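Local atomic coordinates of initiator protein NS1 (Murine minute virus, PDB entry 4R94), a protein that nicks and unwinds viral DNA to initiate and direct parvovirus genome replication, this chain being its N-terminal, origin-binding nickase domain. Residues R174-A177 with E178-W182; W144-R147 with Q148-Y152; S58-R61 with G62-T66. All blocks are in the same frame, centred on the assembly; numbering follows the deposited sequence.

Interaction 1: residues R174-A177 with E178-W182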
# COMPACT_ATOMS: atom_id res chain seq x y z
N ARG A 174 -19.80 -1.58 3.22
CA ARG A 174 -19.26 -2.44 2.18
C ARG A 174 -19.55 -1.86 0.79
O ARG A 174 -18.66 -1.79 -0.06
CB ARG A 174 -19.85 -3.86 2.33
CG ARG A 174 -19.57 -4.80 1.18
CD ARG A 174 -18.18 -5.43 1.29
NE ARG A 174 -17.79 -5.97 0.00
CZ ARG A 174 -18.16 -7.16 -0.44
NH1 ARG A 174 -18.88 -7.96 0.35
NH2 ARG A 174 -17.78 -7.58 -1.64
N GLU A 175 -20.78 -1.40 0.56
CA GLU A 175 -21.10 -0.87 -0.77
C GLU A 175 -20.51 0.53 -1.01
O GLU A 175 -20.20 0.85 -2.15
CB GLU A 175 -22.62 -0.88 -1.02
CG GLU A 175 -23.49 -0.13 -0.05
CD GLU A 175 -24.98 -0.36 -0.31
OE1 GLU A 175 -25.80 0.51 0.05
OE2 GLU A 175 -25.32 -1.42 -0.88
N ILE A 176 -20.33 1.33 0.03
CA ILE A 176 -19.64 2.61 -0.12
C ILE A 176 -18.21 2.39 -0.58
O ILE A 176 -17.75 3.03 -1.52
CB ILE A 176 -19.64 3.43 1.18
CG1 ILE A 176 -21.04 3.96 1.49
CG2 ILE A 176 -18.67 4.60 1.08
CD1 ILE A 176 -21.18 4.54 2.88
N ALA A 177 -17.52 1.45 0.06
CA ALA A 177 -16.11 1.22 -0.26
C ALA A 177 -15.93 0.73 -1.70
O ALA A 177 -14.91 1.00 -2.34
CB ALA A 177 -15.51 0.23 0.71
N GLU A 178 -16.94 0.04 -2.23
CA GLU A 178 -16.89 -0.44 -3.61
C GLU A 178 -17.33 0.61 -4.62
O GLU A 178 -16.65 0.85 -5.62
CB GLU A 178 -17.76 -1.68 -3.75
CG GLU A 178 -17.30 -2.82 -2.89
CD GLU A 178 -17.43 -4.15 -3.59
OE1 GLU A 178 -17.93 -4.17 -4.73
OE2 GLU A 178 -17.02 -5.17 -3.00
N ASP A 179 -18.48 1.23 -4.37
CA ASP A 179 -19.05 2.22 -5.28
C ASP A 179 -18.14 3.43 -5.44
O ASP A 179 -18.02 3.98 -6.54
CB ASP A 179 -20.44 2.66 -4.80
CG ASP A 179 -21.48 1.57 -4.94
OD1 ASP A 179 -21.33 0.73 -5.85
OD2 ASP A 179 -22.43 1.54 -4.13
N ASN A 180 -17.48 3.82 -4.36
CA ASN A 180 -16.60 4.96 -4.37
C ASN A 180 -15.14 4.61 -4.66
O ASN A 180 -14.25 5.45 -4.47
CB ASN A 180 -16.68 5.72 -3.05
CG ASN A 180 -17.95 6.54 -2.94
OD1 ASN A 180 -18.02 7.66 -3.44
ND2 ASN A 180 -18.96 6.00 -2.28
N GLU A 181 -14.92 3.38 -5.10
CA GLU A 181 -13.62 2.92 -5.57
C GLU A 181 -12.49 3.22 -4.60
O GLU A 181 -11.60 4.03 -4.90
CB GLU A 181 -13.31 3.53 -6.93
CG GLU A 181 -14.26 3.07 -8.02
CD GLU A 181 -13.74 3.36 -9.42
OE1 GLU A 181 -12.88 4.25 -9.59
OE2 GLU A 181 -14.20 2.68 -10.35
N TRP A 182 -12.53 2.58 -3.44
CA TRP A 182 -11.47 2.75 -2.46
C TRP A 182 -10.20 1.99 -2.85
O TRP A 182 -9.21 2.02 -2.12
CB TRP A 182 -11.94 2.31 -1.07
CG TRP A 182 -12.92 3.27 -0.44
CD1 TRP A 182 -13.53 4.34 -1.03
CD2 TRP A 182 -13.37 3.25 0.92
NE1 TRP A 182 -14.35 4.98 -0.12
CE2 TRP A 182 -14.27 4.33 1.08
CE3 TRP A 182 -13.11 2.42 2.01
CZ2 TRP A 182 -14.91 4.60 2.29
CZ3 TRP A 182 -13.74 2.68 3.22
CH2 TRP A 182 -14.63 3.76 3.34

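Interaction 2: residues W144-R147 with Q148-Y152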
# COMPACT_ATOMS: atom_id res chain seq x y z
N TRP A 144 -9.97 -5.61 -14.34
CA TRP A 144 -10.37 -6.77 -13.56
C TRP A 144 -9.64 -6.80 -12.22
O TRP A 144 -10.25 -7.07 -11.18
CB TRP A 144 -10.10 -8.06 -14.33
CG TRP A 144 -10.51 -9.32 -13.61
CD1 TRP A 144 -11.71 -9.96 -13.70
CD2 TRP A 144 -9.70 -10.10 -12.72
NE1 TRP A 144 -11.70 -11.09 -12.92
CE2 TRP A 144 -10.48 -11.20 -12.30
CE3 TRP A 144 -8.40 -9.97 -12.22
CZ2 TRP A 144 -10.00 -12.16 -11.42
CZ3 TRP A 144 -7.92 -10.93 -11.35
CH2 TRP A 144 -8.72 -12.01 -10.96
N TRP A 145 -8.34 -6.51 -12.25
CA TRP A 145 -7.54 -6.52 -11.03
C TRP A 145 -8.06 -5.47 -10.06
O TRP A 145 -8.23 -5.75 -8.87
CB TRP A 145 -6.05 -6.29 -11.34
CG TRP A 145 -5.26 -7.58 -11.38
CD1 TRP A 145 -5.10 -8.41 -12.45
CD2 TRP A 145 -4.56 -8.19 -10.29
NE1 TRP A 145 -4.33 -9.49 -12.10
CE2 TRP A 145 -3.98 -9.38 -10.78
CE3 TRP A 145 -4.35 -7.84 -8.95
CZ2 TRP A 145 -3.22 -10.23 -9.97
CZ3 TRP A 145 -3.58 -8.67 -8.15
CH2 TRP A 145 -3.03 -9.86 -8.66
N ARG A 146 -8.33 -4.26 -10.55
CA ARG A 146 -8.84 -3.21 -9.67
C ARG A 146 -10.16 -3.62 -9.04
O ARG A 146 -10.39 -3.41 -7.85
CB ARG A 146 -9.02 -1.88 -10.40
CG ARG A 146 -9.29 -0.70 -9.45
CD ARG A 146 -10.28 0.32 -10.04
NE ARG A 146 -11.61 -0.27 -10.17
CZ ARG A 146 -12.47 -0.43 -9.15
NH1 ARG A 146 -12.13 -0.05 -7.93
NH2 ARG A 146 -13.66 -0.98 -9.36
N ARG A 147 -11.05 -4.20 -9.84
CA ARG A 147 -12.34 -4.62 -9.31
C ARG A 147 -12.22 -5.70 -8.23
O ARG A 147 -12.85 -5.59 -7.17
CB ARG A 147 -13.25 -5.11 -10.43
CG ARG A 147 -14.62 -5.55 -9.93
CD ARG A 147 -15.59 -5.74 -11.08
NE ARG A 147 -15.05 -6.62 -12.11
CZ ARG A 147 -15.10 -7.95 -12.04
NH1 ARG A 147 -15.66 -8.55 -11.00
NH2 ARG A 147 -14.58 -8.68 -13.02
N GLN A 148 -11.41 -6.72 -8.50
CA GLN A 148 -11.23 -7.82 -7.56
C GLN A 148 -10.59 -7.33 -6.27
O GLN A 148 -11.03 -7.69 -5.16
CB GLN A 148 -10.36 -8.91 -8.17
CG GLN A 148 -11.03 -9.61 -9.33
CD GLN A 148 -12.29 -10.33 -8.90
OE1 GLN A 148 -12.31 -10.98 -7.85
NE2 GLN A 148 -13.35 -10.21 -9.70
N LEU A 149 -9.57 -6.50 -6.42
CA LEU A 149 -8.90 -5.92 -5.27
C LEU A 149 -9.88 -5.10 -4.44
O LEU A 149 -9.83 -5.15 -3.22
CB LEU A 149 -7.70 -5.06 -5.70
CG LEU A 149 -6.46 -5.84 -6.13
CD1 LEU A 149 -5.38 -4.84 -6.58
CD2 LEU A 149 -5.92 -6.80 -5.05
N ASN A 150 -10.77 -4.35 -5.08
CA ASN A 150 -11.72 -3.54 -4.33
C ASN A 150 -12.73 -4.42 -3.62
O ASN A 150 -13.16 -4.10 -2.51
CB ASN A 150 -12.45 -2.55 -5.25
CG ASN A 150 -12.83 -1.26 -4.54
OD1 ASN A 150 -12.86 -0.20 -5.15
ND2 ASN A 150 -13.10 -1.33 -3.24
N VAL A 151 -13.10 -5.55 -4.22
CA VAL A 151 -13.97 -6.52 -3.51
C VAL A 151 -13.33 -6.99 -2.21
O VAL A 151 -13.94 -6.90 -1.14
CB VAL A 151 -14.30 -7.74 -4.38
CG1 VAL A 151 -15.00 -8.83 -3.53
CG2 VAL A 151 -15.18 -7.32 -5.55
N TYR A 152 -12.09 -7.46 -2.28
CA TYR A 152 -11.44 -7.98 -1.08
C TYR A 152 -11.12 -6.88 -0.07
O TYR A 152 -11.25 -7.10 1.14
CB TYR A 152 -10.17 -8.75 -1.45
CG TYR A 152 -10.47 -10.06 -2.14
CD1 TYR A 152 -11.26 -11.03 -1.52
CD2 TYR A 152 -9.98 -10.32 -3.41
CE1 TYR A 152 -11.54 -12.23 -2.16
CE2 TYR A 152 -10.26 -11.50 -4.05
CZ TYR A 152 -11.04 -12.45 -3.43
OH TYR A 152 -11.31 -13.63 -4.09
O HOH W 1 -15.41 -1.12 -7.15

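Interaction 3: residues S58-R61 with G62-T66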
# COMPACT_ATOMS: atom_id res chain seq x y z
N SER A 58 0.74 -12.86 10.69
CA SER A 58 2.12 -12.94 10.21
C SER A 58 2.48 -11.69 9.41
O SER A 58 3.59 -11.15 9.53
CB SER A 58 2.31 -14.19 9.35
OG SER A 58 3.64 -14.32 8.91
N LEU A 59 1.54 -11.24 8.59
CA LEU A 59 1.77 -10.04 7.78
C LEU A 59 1.90 -8.81 8.67
O LEU A 59 2.76 -7.95 8.42
CB LEU A 59 0.66 -9.86 6.75
CG LEU A 59 0.72 -10.85 5.59
CD1 LEU A 59 -0.57 -10.84 4.78
CD2 LEU A 59 1.92 -10.54 4.69
N GLN A 60 1.06 -8.71 9.69
CA GLN A 60 1.15 -7.57 10.59
C GLN A 60 2.48 -7.58 11.34
O GLN A 60 3.11 -6.54 11.51
CB GLN A 60 -0.02 -7.52 11.56
CG GLN A 60 -0.10 -6.21 12.35
CD GLN A 60 -1.18 -6.24 13.41
OE1 GLN A 60 -2.34 -6.55 13.13
NE2 GLN A 60 -0.80 -5.91 14.65
N ARG A 61 2.93 -8.76 11.76
CA ARG A 61 4.26 -8.83 12.38
C ARG A 61 5.36 -8.36 11.43
O ARG A 61 6.27 -7.65 11.84
CB ARG A 61 4.56 -10.25 12.88
CG ARG A 61 3.85 -10.56 14.19
CD ARG A 61 4.36 -11.85 14.83
NE ARG A 61 4.01 -13.01 14.03
CZ ARG A 61 2.93 -13.75 14.24
NH1 ARG A 61 2.11 -13.45 15.23
NH2 ARG A 61 2.68 -14.78 13.45
N GLY A 62 5.26 -8.72 10.15
CA GLY A 62 6.18 -8.22 9.15
C GLY A 62 6.20 -6.70 9.06
O GLY A 62 7.26 -6.10 8.95
N ALA A 63 5.04 -6.08 9.13
CA ALA A 63 4.97 -4.61 9.06
C ALA A 63 5.64 -3.96 10.27
O ALA A 63 6.36 -2.97 10.14
CB ALA A 63 3.51 -4.15 8.95
N GLU A 64 5.36 -4.52 11.45
CA GLU A 64 5.95 -4.04 12.70
C GLU A 64 7.47 -4.08 12.64
O GLU A 64 8.13 -3.12 12.98
CB GLU A 64 5.46 -4.90 13.88
CG GLU A 64 3.99 -4.71 14.20
CD GLU A 64 3.42 -5.83 15.06
OE1 GLU A 64 4.13 -6.85 15.26
OE2 GLU A 64 2.27 -5.70 15.51
N THR A 65 8.01 -5.21 12.20
CA THR A 65 9.47 -5.36 12.18
C THR A 65 10.10 -4.50 11.09
O THR A 65 11.18 -3.99 11.25
CB THR A 65 9.85 -6.84 12.04
OG1 THR A 65 9.46 -7.51 13.25
CG2 THR A 65 11.35 -7.02 11.87
N THR A 66 9.38 -4.32 9.98
CA THR A 66 9.85 -3.41 8.94
C THR A 66 9.94 -1.98 9.49
O THR A 66 10.93 -1.28 9.25
CB THR A 66 8.93 -3.46 7.72
OG1 THR A 66 9.06 -4.75 7.10
CG2 THR A 66 9.29 -2.38 6.71

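Interaction 1: residues R174-A177 with E178-W182
Glu-178 reaches back one turn to Arg-174 just before helix 167-179 ends in a Schellman motif. Arg-174 has its CG on the far side from its own N and bends at chi2, Glu-178 bends at chi2 as well, and the two charged ends meet. A single carboxylate oxygen serves the arginine: Arg-174 NH2 lies 2.9 Å from Glu-178 OE2 in a salt bridge, on the syn side but tilted out of the carboxylate plane, and NE adds a weak bond to the same oxygen. The guanidinium and carboxylate planes stand 57° apart, so this is no flat two-pronged pairing. Ser-154 OG of helix 142-160 bonds to both Arg-174 NE and Glu-178 OE2, tying the bridge to the preceding helix.

Asp-179 N keeps the helical pattern, 2.8 Å from Glu-175 O. Asn-180, where helical backbone angles stop, holds Ile-176 O twice: its N continues the pattern at 3.0 Å and its ND2 adds a bond of 3.3 Å, from opposite faces of the carbonyl plane. Glu-181, with positive phi (50°), is the C-prime residue, and its N turns back to Glu-178 O. Trp-182 N closes the motif on Ala-177 O at 3.1 Å. Its indole turns one face to the last helical turn: Ala-177 CB sits 3.5 Å from Trp-182 CE3, and Ala-177 CA stands 3.7 Å from the five-membered ring centroid, 15° off the normal, a CH-pi contact.

Interaction 2: residues W144-R147 with Q148-Y152
With chi1 at -179°, Trp-144 has its CG opposite the backbone N, which swings its indole toward Gln-148, the two side chains crossing at a slant. Gln-148 keeps CG beside its own backbone N (chi1 -67°), which sets that methylene over the ring, and a bend at chi2 turns the amide back across the indole. Gln-148 CG is 3.4 Å from the centroid of the six-membered ring of Trp-144, almost on the normal, which defines a CH-pi contact. Beyond it the Gln-148 amide is turned only 23° from the indole plane. Lys-105 makes a cation-pi contact with the same tryptophan.

One residue along, Trp-145 meets Leu-149 at its rim: Leu-149 CD1 lies in the ring plane, 4.0 Å from Trp-145 CE3. Both side chains also pack on Phe-28 of strand 24-31 and Val-101 of helix 81-104. All these pairs follow the i to i+4 spacing of helix 142-160, which packs against the central antiparallel sheet of the nickase domain, an HUH-type (rolling-circle Rep) endonuclease fold, and backbone bonds such as Gln-148 N to Trp-144 O (2.9 Å) repeat at the same interval.

On another side of the helix, Arg-146 curls through bends at chi2 and chi3 to lie beside Asn-150. Its NH1 donates to Asn-150 OD1 at 2.9 Å, in the carbonyl plane and on a lone pair, although the two flat groups are steeply inclined. NH1 also bonds to Val-183 O, giving the guanidinium a second tie beyond the helix. A water accepts from Arg-146 NH2 at 2.8 Å and lies in the guanidinium plane, as does Asn-150 OD1.

Interaction 3: residues S58-R61 with G62-T66
The amide of Gln-60 and the carboxylate of Glu-64 meet with their planes 80° apart, nearly perpendicular. Glu-64 OE2 lies close to the plane of the Gln-60 amide and accepts from Gln-60 NE2 at 3.2 Å in a nearly straight bond. Relative to the carboxylate, the donor stands above the plane, 37° out of it. The other oxygen, Glu-64 OE1, lies 3.5 Å from Arg-61 CA, with CG a little farther, whereas the guanidinium is too far for a salt bridge.

Gln-60 gets to this position by an extended chain, its CG opposite the backbone N (chi1 -170°), and its NE2 also bonds to Glu-50 OE1, so the amide nitrogen links two acids. The backbone bond Glu-64 N to Gln-60 O (3.0 Å) spans the same turn. Farther along, Gly-62 O accepts from Thr-66 N at 3.0 Å and from Thr-66 OG1 at 2.9 Å, on opposite faces of its plane.

Ala-63 and Thr-66 pack on Leu-229 of strand 227-232, while Gln-60 and Glu-64 touch helix 81-104. The Gln-60 to Glu-64 pair is an i to i+4 side-chain contact, and the Thr-66 hydroxyl bonding to Gly-62 O one turn back is a common feature of alpha-helices, here helix 54-70 of the nickase fold.

Overall arrangement
Interactions 1 and 2 form one connected patch: their centres are 11 Å apart, on consecutive helices 142-160 and 167-179. They join directly where Asn-150 ND2 lies 3.1 Å from Ala-177 O, a probable hydrogen bond to the carbonyl that also closes the helix end of interaction 1. Interaction 3 stands apart, its centre 27 Å from that of interaction 1 and 24 Å from that of interaction 2, touching neither and away from the annotated sites. Glu-119, His-127 and His-129 form the magnesium site. The side chain of Trp-182 is about 10 Å from that of His-127, and that of Leu-149 about 11 Å from that of His-129, so both lie a second layer or more away and supply no metal ligand.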